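Local structure of SAM dependent methyltransferase (Agrobacterium tumefaciens, 2IGT) at residues A[234-239]-A[244-249]; A[179-184]-A[213-218]. The protein binds S-adenosylmethionine and probably transfers its methyl group to an acceptor substrate that has not been identified. All coordinates share one frame; numbering follows the deposited sequence. Where two conformers were deposited one is given.

Contact 1: A[234-239]-A[244-249]. With SAM (S-adenosylmethionine), chain D.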
ATOM      1  N   PRO A 234     -16.119   4.467 -11.820  1.00 17.78           N
ATOM      2  CA  PRO A 234     -15.668   3.085 -11.946  1.00 16.80           C
ATOM      3  C   PRO A 234     -16.566   2.212 -11.098  1.00 16.59           C
ATOM      4  O   PRO A 234     -17.284   2.703 -10.236  1.00 16.80           O
ATOM      5  CB  PRO A 234     -14.257   3.102 -11.339  1.00 17.36           C
ATOM      6  CG  PRO A 234     -14.207   4.296 -10.407  1.00 15.98           C
ATOM      7  CD  PRO A 234     -15.262   5.287 -10.922  1.00 17.24           C
ATOM      8  N   LYS A 235     -16.495   0.917 -11.323  1.00 16.27           N
ATOM      9  CA  LYS A 235     -17.155  -0.032 -10.455  1.00 17.51           C
ATOM     10  C   LYS A 235     -16.682   0.110  -8.997  1.00 18.22           C
ATOM     11  O   LYS A 235     -17.516   0.136  -8.056  1.00 17.19           O
ATOM     12  CB  LYS A 235     -16.954  -1.466 -10.944  1.00 18.15           C
ATOM     13  CG  LYS A 235     -17.694  -2.425 -10.033  1.00 20.89           C
ATOM     14  CD  LYS A 235     -17.845  -3.814 -10.638  1.00 28.61           C
ATOM     15  CE  LYS A 235     -18.795  -4.634  -9.782  1.00 32.53           C
ATOM     16  NZ  LYS A 235     -19.186  -5.888 -10.507  1.00 35.80           N
ATOM     17  N   PHE A 236     -15.364   0.230  -8.819  0.50 17.94           N
ATOM     18  CA  PHE A 236     -14.744   0.356  -7.504  0.50 18.64           C
ATOM     19  C   PHE A 236     -13.719   1.485  -7.535  0.50 18.83           C
ATOM     20  O   PHE A 236     -12.929   1.581  -8.482  0.50 18.71           O
ATOM     21  CB  PHE A 236     -14.020  -0.947  -7.119  0.50 18.95           C
ATOM     22  CG  PHE A 236     -14.896  -2.170  -7.109  0.50 20.32           C
ATOM     23  CD1 PHE A 236     -15.881  -2.335  -6.133  0.50 21.17           C
ATOM     24  CD2 PHE A 236     -14.699  -3.194  -8.041  0.50 20.93           C
ATOM     25  CE1 PHE A 236     -16.679  -3.496  -6.106  0.50 21.21           C
ATOM     26  CE2 PHE A 236     -15.483  -4.349  -8.016  0.50 21.57           C
ATOM     27  CZ  PHE A 236     -16.479  -4.491  -7.045  0.50 20.85           C
ATOM     28  N   GLY A 237     -13.731   2.347  -6.513  1.00 18.53           N
ATOM     29  CA  GLY A 237     -12.682   3.344  -6.363  1.00 18.50           C
ATOM     30  C   GLY A 237     -12.465   3.798  -4.934  1.00 18.53           C
ATOM     31  O   GLY A 237     -13.046   3.255  -3.992  1.00 17.89           O
ATOM     32  N   ARG A 238     -11.625   4.814  -4.789  1.00 19.15           N
ATOM     33  CA  ARG A 238     -11.222   5.312  -3.486  1.00 20.91           C
ATOM     34  C   ARG A 238     -11.121   6.836  -3.546  1.00 20.57           C
ATOM     35  O   ARG A 238     -10.482   7.381  -4.465  1.00 20.80           O
ATOM     36  CB  ARG A 238      -9.824   4.789  -3.168  1.00 22.01           C
ATOM     37  CG  ARG A 238      -9.656   4.354  -1.766  1.00 29.90           C
ATOM     38  CD  ARG A 238      -9.927   2.862  -1.689  1.00 38.14           C
ATOM     39  NE  ARG A 238     -10.166   2.403  -0.321  1.00 44.32           N
ATOM     40  CZ  ARG A 238     -10.158   1.122   0.037  1.00 48.11           C
ATOM     41  NH1 ARG A 238     -10.389   0.778   1.301  1.00 51.26           N
ATOM     42  NH2 ARG A 238      -9.907   0.178  -0.865  1.00 48.87           N
ATOM     43  N   GLY A 239     -11.695   7.515  -2.559  1.00 19.95           N
ATOM     44  CA  GLY A 239     -11.535   8.967  -2.448  1.00 18.94           C
ATOM     45  C   GLY A 239     -10.121   9.301  -2.004  1.00 19.37           C
ATOM     46  O   GLY A 239      -9.328   8.426  -1.640  1.00 17.62           O
ATOM     47  N   VAL A 244     -14.382   4.679   0.532  1.00 20.08           N
ATOM     48  CA  VAL A 244     -14.652   3.621  -0.435  1.00 19.33           C
ATOM     49  C   VAL A 244     -15.752   4.080  -1.400  1.00 18.56           C
ATOM     50  O   VAL A 244     -16.788   4.592  -0.965  1.00 17.75           O
ATOM     51  CB  VAL A 244     -15.056   2.307   0.264  1.00 18.74           C
ATOM     52  CG1 VAL A 244     -15.553   1.290  -0.756  1.00 20.55           C
ATOM     53  CG2 VAL A 244     -13.872   1.718   1.058  1.00 22.65           C
ATOM     54  N   TRP A 245     -15.498   3.921  -2.701  1.00 17.13           N
ATOM     55  CA  TRP A 245     -16.531   4.109  -3.734  1.00 17.04           C
ATOM     56  C   TRP A 245     -16.904   2.752  -4.351  1.00 17.38           C
ATOM     57  O   TRP A 245     -16.025   2.014  -4.810  1.00 16.58           O
ATOM     58  CB  TRP A 245     -16.050   5.083  -4.833  1.00 16.85           C
ATOM     59  CG  TRP A 245     -16.946   5.051  -6.034  1.00 16.82           C
ATOM     60  CD1 TRP A 245     -16.793   4.272  -7.166  1.00 16.60           C
ATOM     61  CD2 TRP A 245     -18.158   5.790  -6.204  1.00 17.09           C
ATOM     62  NE1 TRP A 245     -17.853   4.499  -8.028  1.00 18.57           N
ATOM     63  CE2 TRP A 245     -18.705   5.418  -7.457  1.00 16.37           C
ATOM     64  CE3 TRP A 245     -18.857   6.718  -5.395  1.00 15.89           C
ATOM     65  CZ2 TRP A 245     -19.916   5.943  -7.931  1.00 18.13           C
ATOM     66  CZ3 TRP A 245     -20.056   7.265  -5.883  1.00 17.66           C
ATOM     67  CH2 TRP A 245     -20.568   6.872  -7.141  1.00 16.10           C
ATOM     68  N   GLN A 246     -18.206   2.440  -4.365  0.62 17.13           N
ATOM     69  CA  GLN A 246     -18.723   1.233  -5.005  0.62 17.74           C
ATOM     70  C   GLN A 246     -19.964   1.642  -5.790  0.62 17.68           C
ATOM     71  O   GLN A 246     -20.966   2.050  -5.188  0.62 16.68           O
ATOM     72  CB  GLN A 246     -19.073   0.165  -3.961  0.62 18.05           C
ATOM     73  CG  GLN A 246     -17.895  -0.270  -3.068  0.62 21.27           C
ATOM     74  CD  GLN A 246     -18.021  -1.712  -2.565  0.62 25.40           C
ATOM     75  OE1 GLN A 246     -17.087  -2.256  -1.969  0.62 27.59           O
ATOM     76  NE2 GLN A 246     -19.178  -2.331  -2.799  0.62 28.32           N
ATOM     77  N   LEU A 247     -19.879   1.560  -7.127  1.00 17.12           N
ATOM     78  CA  LEU A 247     -20.922   2.101  -8.029  1.00 16.97           C
ATOM     79  C   LEU A 247     -22.302   1.609  -7.600  1.00 17.19           C
ATOM     80  O   LEU A 247     -23.247   2.388  -7.466  1.00 15.96           O
ATOM     81  CB  LEU A 247     -20.643   1.672  -9.473  1.00 16.60           C
ATOM     82  CG  LEU A 247     -21.596   2.296 -10.524  1.00 18.16           C
ATOM     83  CD1 LEU A 247     -20.868   2.479 -11.832  1.00 19.49           C
ATOM     84  CD2 LEU A 247     -22.856   1.471 -10.687  1.00 17.44           C
ATOM     85  N   PHE A 248     -22.410   0.304  -7.328  1.00 17.79           N
ATOM     86  CA  PHE A 248     -23.725  -0.262  -7.031  1.00 20.06           C
ATOM     87  C   PHE A 248     -24.282   0.119  -5.678  1.00 20.44           C
ATOM     88  O   PHE A 248     -25.475  -0.066  -5.426  1.00 21.43           O
ATOM     89  CB  PHE A 248     -23.723  -1.780  -7.217  1.00 21.55           C
ATOM     90  CG  PHE A 248     -23.600  -2.155  -8.649  1.00 25.19           C
ATOM     91  CD1 PHE A 248     -24.723  -2.159  -9.459  1.00 27.66           C
ATOM     92  CD2 PHE A 248     -22.331  -2.342  -9.230  1.00 29.79           C
ATOM     93  CE1 PHE A 248     -24.625  -2.442 -10.825  1.00 29.32           C
ATOM     94  CE2 PHE A 248     -22.207  -2.623 -10.595  1.00 31.18           C
ATOM     95  CZ  PHE A 248     -23.377  -2.671 -11.401  1.00 30.51           C
ATOM     96  N   ASP A 249     -23.420   0.626  -4.811  1.00 18.80           N
ATOM     97  CA  ASP A 249     -23.867   1.044  -3.495  1.00 19.14           C
ATOM     98  C   ASP A 249     -24.159   2.550  -3.482  1.00 17.91           C
ATOM     99  O   ASP A 249     -25.018   2.988  -2.750  1.00 18.09           O
ATOM    100  CB  ASP A 249     -22.803   0.747  -2.436  1.00 18.90           C
ATOM    101  CG  ASP A 249     -22.593  -0.741  -2.193  1.00 23.45           C
ATOM    102  OD1 ASP A 249     -23.489  -1.566  -2.467  1.00 24.21           O
ATOM    103  OD2 ASP A 249     -21.524  -1.067  -1.654  1.00 25.97           O
TER
HETATM  104  N   SAM D1001     -14.344   5.016 -15.647  1.00 23.89           N
HETATM  105  CA  SAM D1001     -13.294   4.217 -16.338  1.00 23.98           C
HETATM  106  C   SAM D1001     -13.310   2.780 -15.786  1.00 24.43           C
HETATM  107  O   SAM D1001     -14.031   2.435 -14.831  1.00 23.42           O
HETATM  108  OXT SAM D1001     -12.601   1.915 -16.316  1.00 24.80           O
HETATM  109  CB  SAM D1001     -11.907   4.886 -16.198  1.00 24.02           C
HETATM  110  CG  SAM D1001     -11.154   4.676 -14.862  1.00 25.51           C
HETATM  111  SD  SAM D1001     -11.984   5.455 -13.424  1.00 23.87           S
HETATM  112  CE  SAM D1001     -13.731   5.411 -13.761  1.00 33.93           C
HETATM  113  C5' SAM D1001     -11.781   7.201 -13.863  1.00 22.29           C
HETATM  114  C4' SAM D1001     -11.129   8.013 -12.758  1.00 19.31           C
HETATM  115  O4' SAM D1001     -11.860   7.862 -11.553  1.00 20.25           O
HETATM  116  C3' SAM D1001      -9.702   7.594 -12.383  1.00 21.08           C
HETATM  117  O3' SAM D1001      -8.790   8.569 -12.861  1.00 22.37           O
HETATM  118  C2' SAM D1001      -9.670   7.485 -10.850  1.00 21.55           C
HETATM  119  O2' SAM D1001      -8.577   8.147 -10.245  1.00 20.92           O
HETATM  120  C1' SAM D1001     -10.988   8.198 -10.496  1.00 19.06           C
HETATM  121  N9  SAM D1001     -11.614   7.822  -9.231  1.00 18.72           N
HETATM  122  C8  SAM D1001     -11.749   6.567  -8.665  1.00 19.23           C
HETATM  123  N7  SAM D1001     -12.432   6.689  -7.510  1.00 20.04           N
HETATM  124  C5  SAM D1001     -12.736   8.002  -7.312  1.00 19.10           C
HETATM  125  C6  SAM D1001     -13.387   8.686  -6.278  1.00 18.75           C
HETATM  126  N6  SAM D1001     -13.883   8.039  -5.235  1.00 20.27           N
HETATM  127  N1  SAM D1001     -13.568  10.062  -6.384  1.00 19.13           N
HETATM  128  C2  SAM D1001     -13.046  10.735  -7.461  1.00 18.34           C
HETATM  129  N3  SAM D1001     -12.367  10.073  -8.476  1.00 20.91           N
HETATM  130  C4  SAM D1001     -12.209   8.720  -8.388  1.00 18.57           C
HETATM  131  O   HOH W   1     -20.021  -1.453  -7.154  1.00 29.12           O

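Contact 2: A[179-184]-A[213-218]. With SAM (S-adenosylmethionine), chain D; ACY (acetic acid), chain F.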
ATOM      1  N   THR A 179     -14.950  22.460 -14.152  1.00 17.85           N
ATOM      2  CA  THR A 179     -14.467  21.916 -12.887  1.00 17.94           C
ATOM      3  C   THR A 179     -14.217  20.413 -13.098  1.00 18.07           C
ATOM      4  O   THR A 179     -15.134  19.646 -13.479  1.00 18.66           O
ATOM      5  CB  THR A 179     -15.472  22.190 -11.750  1.00 17.62           C
ATOM      6  OG1 THR A 179     -15.620  23.609 -11.602  1.00 17.35           O
ATOM      7  CG2 THR A 179     -14.989  21.555 -10.404  1.00 17.41           C
ATOM      8  N   HIS A 180     -12.964  20.011 -12.904  1.00 16.93           N
ATOM      9  CA  HIS A 180     -12.532  18.617 -13.145  1.00 17.31           C
ATOM     10  C   HIS A 180     -12.220  17.953 -11.791  1.00 17.67           C
ATOM     11  O   HIS A 180     -11.408  18.457 -10.998  1.00 18.21           O
ATOM     12  CB  HIS A 180     -11.316  18.642 -14.090  1.00 16.72           C
ATOM     13  CG  HIS A 180     -10.667  17.305 -14.335  1.00 17.11           C
ATOM     14  ND1 HIS A 180     -10.000  16.590 -13.355  1.00 20.29           N
ATOM     15  CD2 HIS A 180     -10.507  16.604 -15.479  1.00 15.07           C
ATOM     16  CE1 HIS A 180      -9.487  15.490 -13.886  1.00 16.43           C
ATOM     17  NE2 HIS A 180      -9.777  15.481 -15.176  1.00 17.63           N
ATOM     18  N   VAL A 181     -12.901  16.844 -11.509  1.00 17.12           N
ATOM     19  CA  VAL A 181     -12.781  16.197 -10.207  1.00 17.79           C
ATOM     20  C   VAL A 181     -12.239  14.792 -10.354  1.00 18.25           C
ATOM     21  O   VAL A 181     -12.836  13.966 -11.056  1.00 18.94           O
ATOM     22  CB  VAL A 181     -14.151  16.134  -9.464  1.00 17.48           C
ATOM     23  CG1 VAL A 181     -13.966  15.598  -8.033  1.00 18.83           C
ATOM     24  CG2 VAL A 181     -14.820  17.529  -9.431  1.00 16.84           C
ATOM     25  N   ASP A 182     -11.122  14.521  -9.676  1.00 18.43           N
ATOM     26  CA  ASP A 182     -10.531  13.183  -9.644  1.00 18.15           C
ATOM     27  C   ASP A 182      -9.812  13.003  -8.304  1.00 18.10           C
ATOM     28  O   ASP A 182      -9.110  13.900  -7.874  1.00 18.00           O
ATOM     29  CB  ASP A 182      -9.536  12.984 -10.813  1.00 18.19           C
ATOM     30  CG  ASP A 182      -9.271  11.517 -11.097  1.00 17.11           C
ATOM     31  OD1 ASP A 182      -8.680  10.845 -10.234  1.00 17.40           O
ATOM     32  OD2 ASP A 182      -9.704  11.010 -12.157  1.00 18.69           O
ATOM     33  N   ALA A 183      -9.992  11.848  -7.654  1.00 16.87           N
ATOM     34  CA  ALA A 183      -9.371  11.567  -6.359  1.00 17.42           C
ATOM     35  C   ALA A 183      -7.868  11.333  -6.447  1.00 17.96           C
ATOM     36  O   ALA A 183      -7.179  11.377  -5.426  1.00 18.33           O
ATOM     37  CB  ALA A 183     -10.017  10.352  -5.721  1.00 17.35           C
ATOM     38  N   SER A 184      -7.373  11.045  -7.654  1.00 17.87           N
ATOM     39  CA  SER A 184      -5.965  10.678  -7.838  1.00 18.78           C
ATOM     40  C   SER A 184      -5.107  11.903  -8.186  1.00 19.29           C
ATOM     41  O   SER A 184      -5.268  12.508  -9.240  1.00 19.67           O
ATOM     42  CB  SER A 184      -5.813   9.578  -8.900  1.00 18.10           C
ATOM     43  OG  SER A 184      -4.446   9.451  -9.282  1.00 19.53           O
HETATM   44  N   MSE A 213     -18.018  12.140  -4.825  1.00 18.08           N
HETATM   45  CA  MSE A 213     -19.284  12.329  -4.110  1.00 19.70           C
HETATM   46  C   MSE A 213     -19.191  13.357  -2.962  1.00 18.84           C
HETATM   47  O   MSE A 213     -20.125  14.148  -2.771  1.00 17.50           O
HETATM   48  CB  MSE A 213     -19.892  10.992  -3.619  1.00 19.20           C
HETATM   49  CG  MSE A 213     -21.417  11.154  -3.271  1.00 18.45           C
HETATM   50 SE   MSE A 213     -22.414   9.544  -3.471  0.80 25.86          SE
HETATM   51  CE  MSE A 213     -21.461   8.468  -2.158  1.00 21.09           C
ATOM     52  N   LYS A 214     -18.067  13.359  -2.222  1.00 18.00           N
ATOM     53  CA  LYS A 214     -17.835  14.359  -1.188  1.00 19.16           C
ATOM     54  C   LYS A 214     -17.837  15.762  -1.821  1.00 17.68           C
ATOM     55  O   LYS A 214     -18.474  16.688  -1.302  1.00 16.99           O
ATOM     56  CB  LYS A 214     -16.510  14.112  -0.485  1.00 17.97           C
ATOM     57  CG  LYS A 214     -16.173  15.145   0.618  1.00 24.28           C
ATOM     58  CD  LYS A 214     -14.988  14.660   1.500  1.00 22.70           C
ATOM     59  CE  LYS A 214     -15.436  13.649   2.572  1.00 29.21           C
ATOM     60  NZ  LYS A 214     -14.289  12.871   3.193  1.00 27.60           N
ATOM     61  N   PHE A 215     -17.152  15.897  -2.955  1.00 16.54           N
ATOM     62  CA  PHE A 215     -17.105  17.188  -3.622  1.00 16.13           C
ATOM     63  C   PHE A 215     -18.519  17.652  -3.998  1.00 16.28           C
ATOM     64  O   PHE A 215     -18.893  18.807  -3.736  1.00 14.98           O
ATOM     65  CB  PHE A 215     -16.233  17.181  -4.882  1.00 16.50           C
ATOM     66  CG  PHE A 215     -16.231  18.517  -5.588  1.00 17.44           C
ATOM     67  CD1 PHE A 215     -15.596  19.622  -5.003  1.00 18.95           C
ATOM     68  CD2 PHE A 215     -16.920  18.696  -6.789  1.00 19.95           C
ATOM     69  CE1 PHE A 215     -15.596  20.867  -5.636  1.00 17.68           C
ATOM     70  CE2 PHE A 215     -16.932  19.948  -7.423  1.00 19.21           C
ATOM     71  CZ  PHE A 215     -16.270  21.032  -6.846  1.00 18.12           C
ATOM     72  N   ILE A 216     -19.299  16.782  -4.640  1.00 15.28           N
ATOM     73  CA  ILE A 216     -20.624  17.239  -5.099  1.00 15.42           C
ATOM     74  C   ILE A 216     -21.603  17.483  -3.952  1.00 15.77           C
ATOM     75  O   ILE A 216     -22.448  18.382  -4.054  1.00 14.27           O
ATOM     76  CB  ILE A 216     -21.271  16.362  -6.215  1.00 15.52           C
ATOM     77  CG1 ILE A 216     -21.502  14.920  -5.725  1.00 16.59           C
ATOM     78  CG2 ILE A 216     -20.451  16.448  -7.535  1.00 16.27           C
ATOM     79  CD1 ILE A 216     -22.381  14.097  -6.668  1.00 16.43           C
ATOM     80  N   GLN A 217     -21.477  16.742  -2.847  1.00 15.64           N
ATOM     81  CA  GLN A 217     -22.314  17.048  -1.666  1.00 17.40           C
ATOM     82  C   GLN A 217     -21.952  18.399  -1.069  1.00 16.95           C
ATOM     83  O   GLN A 217     -22.841  19.154  -0.643  1.00 15.76           O
ATOM     84  CB  GLN A 217     -22.270  15.947  -0.586  1.00 17.43           C
ATOM     85  CG  GLN A 217     -23.586  15.968   0.215  1.00 20.31           C
ATOM     86  CD  GLN A 217     -23.647  15.035   1.417  1.00 20.84           C
ATOM     87  OE1 GLN A 217     -22.732  14.240   1.682  1.00 21.36           O
ATOM     88  NE2 GLN A 217     -24.752  15.125   2.147  1.00 20.11           N
ATOM     89  N   ARG A 218     -20.658  18.707  -1.041  1.00 17.42           N
ATOM     90  CA  ARG A 218     -20.198  20.036  -0.631  1.00 18.55           C
ATOM     91  C   ARG A 218     -20.659  21.140  -1.581  1.00 17.84           C
ATOM     92  O   ARG A 218     -21.022  22.230  -1.116  1.00 17.40           O
ATOM     93  CB  ARG A 218     -18.676  20.041  -0.398  1.00 18.08           C
ATOM     94  CG  ARG A 218     -18.338  19.219   0.883  1.00 20.86           C
ATOM     95  CD  ARG A 218     -16.834  19.073   1.191  1.00 22.97           C
ATOM     96  NE  ARG A 218     -16.670  18.251   2.406  1.00 29.86           N
ATOM     97  CZ  ARG A 218     -15.503  17.951   2.976  1.00 34.32           C
ATOM     98  NH1 ARG A 218     -14.360  18.418   2.458  1.00 35.18           N
ATOM     99  NH2 ARG A 218     -15.477  17.194   4.081  1.00 34.21           N
TER
HETATM  100  N   SAM D1001     -14.344   5.016 -15.647  1.00 23.89           N
HETATM  101  CA  SAM D1001     -13.294   4.217 -16.338  1.00 23.98           C
HETATM  102  C   SAM D1001     -13.310   2.780 -15.786  1.00 24.43           C
HETATM  103  O   SAM D1001     -14.031   2.435 -14.831  1.00 23.42           O
HETATM  104  OXT SAM D1001     -12.601   1.915 -16.316  1.00 24.80           O
HETATM  105  CB  SAM D1001     -11.907   4.886 -16.198  1.00 24.02           C
HETATM  106  CG  SAM D1001     -11.154   4.676 -14.862  1.00 25.51           C
HETATM  107  SD  SAM D1001     -11.984   5.455 -13.424  1.00 23.87           S
HETATM  108  CE  SAM D1001     -13.731   5.411 -13.761  1.00 33.93           C
HETATM  109  C5' SAM D1001     -11.781   7.201 -13.863  1.00 22.29           C
HETATM  110  C4' SAM D1001     -11.129   8.013 -12.758  1.00 19.31           C
HETATM  111  O4' SAM D1001     -11.860   7.862 -11.553  1.00 20.25           O
HETATM  112  C3' SAM D1001      -9.702   7.594 -12.383  1.00 21.08           C
HETATM  113  O3' SAM D1001      -8.790   8.569 -12.861  1.00 22.37           O
HETATM  114  C2' SAM D1001      -9.670   7.485 -10.850  1.00 21.55           C
HETATM  115  O2' SAM D1001      -8.577   8.147 -10.245  1.00 20.92           O
HETATM  116  C1' SAM D1001     -10.988   8.198 -10.496  1.00 19.06           C
HETATM  117  N9  SAM D1001     -11.614   7.822  -9.231  1.00 18.72           N
HETATM  118  C8  SAM D1001     -11.749   6.567  -8.665  1.00 19.23           C
HETATM  119  N7  SAM D1001     -12.432   6.689  -7.510  1.00 20.04           N
HETATM  120  C5  SAM D1001     -12.736   8.002  -7.312  1.00 19.10           C
HETATM  121  C6  SAM D1001     -13.387   8.686  -6.278  1.00 18.75           C
HETATM  122  N6  SAM D1001     -13.883   8.039  -5.235  1.00 20.27           N
HETATM  123  N1  SAM D1001     -13.568  10.062  -6.384  1.00 19.13           N
HETATM  124  C2  SAM D1001     -13.046  10.735  -7.461  1.00 18.34           C
HETATM  125  N3  SAM D1001     -12.367  10.073  -8.476  1.00 20.91           N
HETATM  126  C4  SAM D1001     -12.209   8.720  -8.388  1.00 18.57           C
HETATM  127  C   ACY F1008      -2.753   8.970  -6.547  1.00 42.84           C
HETATM  128  O   ACY F1008      -1.972   9.900  -6.816  1.00 41.31           O
HETATM  129  OXT ACY F1008      -3.182   8.148  -7.383  1.00 43.36           O
HETATM  130  CH3 ACY F1008      -3.235   8.818  -5.130  1.00 43.85           C

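Contact 1: A[234-239]-A[244-249]
Trp245 turns its indole N-H on the backbone of Pro234: NE1 donates to Pro234 O at 2.9 Å, with the oxygen almost in the ring plane at its edge. With CG anti to the backbone N (chi1 167°), the indole reaches across to the loop before strand 236-238, where CD1 also packs against Pro234 CG. At the same edge, Gly237 N lies 3.7 Å from Trp245 CD1; it donates to Trp245 O, and Trp245 N to Gly237 O, a hydrogen-bonded pair. Gly237 and Trp245 belong to a short antiparallel beta hairpin, strands 236-238 and 244-246, set over S-adenosylmethionine. Gly237, with no side chain, lets its CA come 3.5 Å from the adenine N7, to which Arg238 N gives a weak hydrogen bond. Pro234, rigid and apolar, lays CD 3.2 Å from the ligand's methyl carbon CE. On the hairpin's other face, Val244 CG2 lies over one face of the Arg238 guanidinium, 3.6 Å from NH1. Where helix 247-260 begins, Leu247 N bonds nearly straight (172°) to Lys235 O, which also accepts from a water held by Phe248 N. Farther out, Phe161 meets the Trp245 ring, and Arg100 of the second subunit donates to Val244 O.

Contact 2: A[179-184]-A[213-218]
Buried apolar packing of a helix on a sheet joins strand 177-181 to helix 212-222, in the Rossmann-like alpha/beta fold of an S-adenosylmethionine-dependent methyltransferase. Phe215 is the one residue of 213-218 that reaches the strand, and no hydrogen bond crosses. Its CG stands anti to the backbone N (chi1 178°), which sends the ring out from the helix to the strand, where Val181 CG2 approaches CD2 at 3.6 Å and Thr179 CG2 lies 3.8 Å from CZ. Two residues apart, these beta-branched side chains point to the same side of the strand, and their methyl groups suit a flat ring. Threonine's hydroxyl is occupied by Arg206, while Ile208 of strand 205-208 also packs on Phe215. The alternate residue His180 points away from helix 212-222, and its side chain touches helix 185-198. Farther along, residues 182-184 bind the cofactor. The Asp182 carboxylate grips both ribose hydroxyls, the acidic role characteristic of this family: SAM O3' donates to OD2 and SAM O2' to OD1. Ala183, small enough to lie against the adenine, has CB 3.5 Å from SAM C2. An Asx turn fixes the carboxylate, with Ser184 N donating at 2.9 Å to the anti lone pair of Asp182 OD1.

The chain reaches contact 2 first: strand 177-181 and helix 212-222 precede the hairpin and the start of helix 247-260 that form contact 1. Their centres lie 13 Å apart, and all four segments belong to the methyltransferase region of the chain. Strand 177-181 lies in the eight-stranded mixed sheet, whereas the hairpin follows strand 228-231 of that sheet and pairs only with itself. The two contacts meet beside the adenine, where Ala183 CB packs 3.3 Å from Arg238 O, and again where Trp245 CZ3 comes 4.1 Å from the selenium of Met213. Residues 182-184 thus meet the cofactor's ribose and adenine, while segment 234-239 lies along adenine and methyl group. Both contacts border the second subunit.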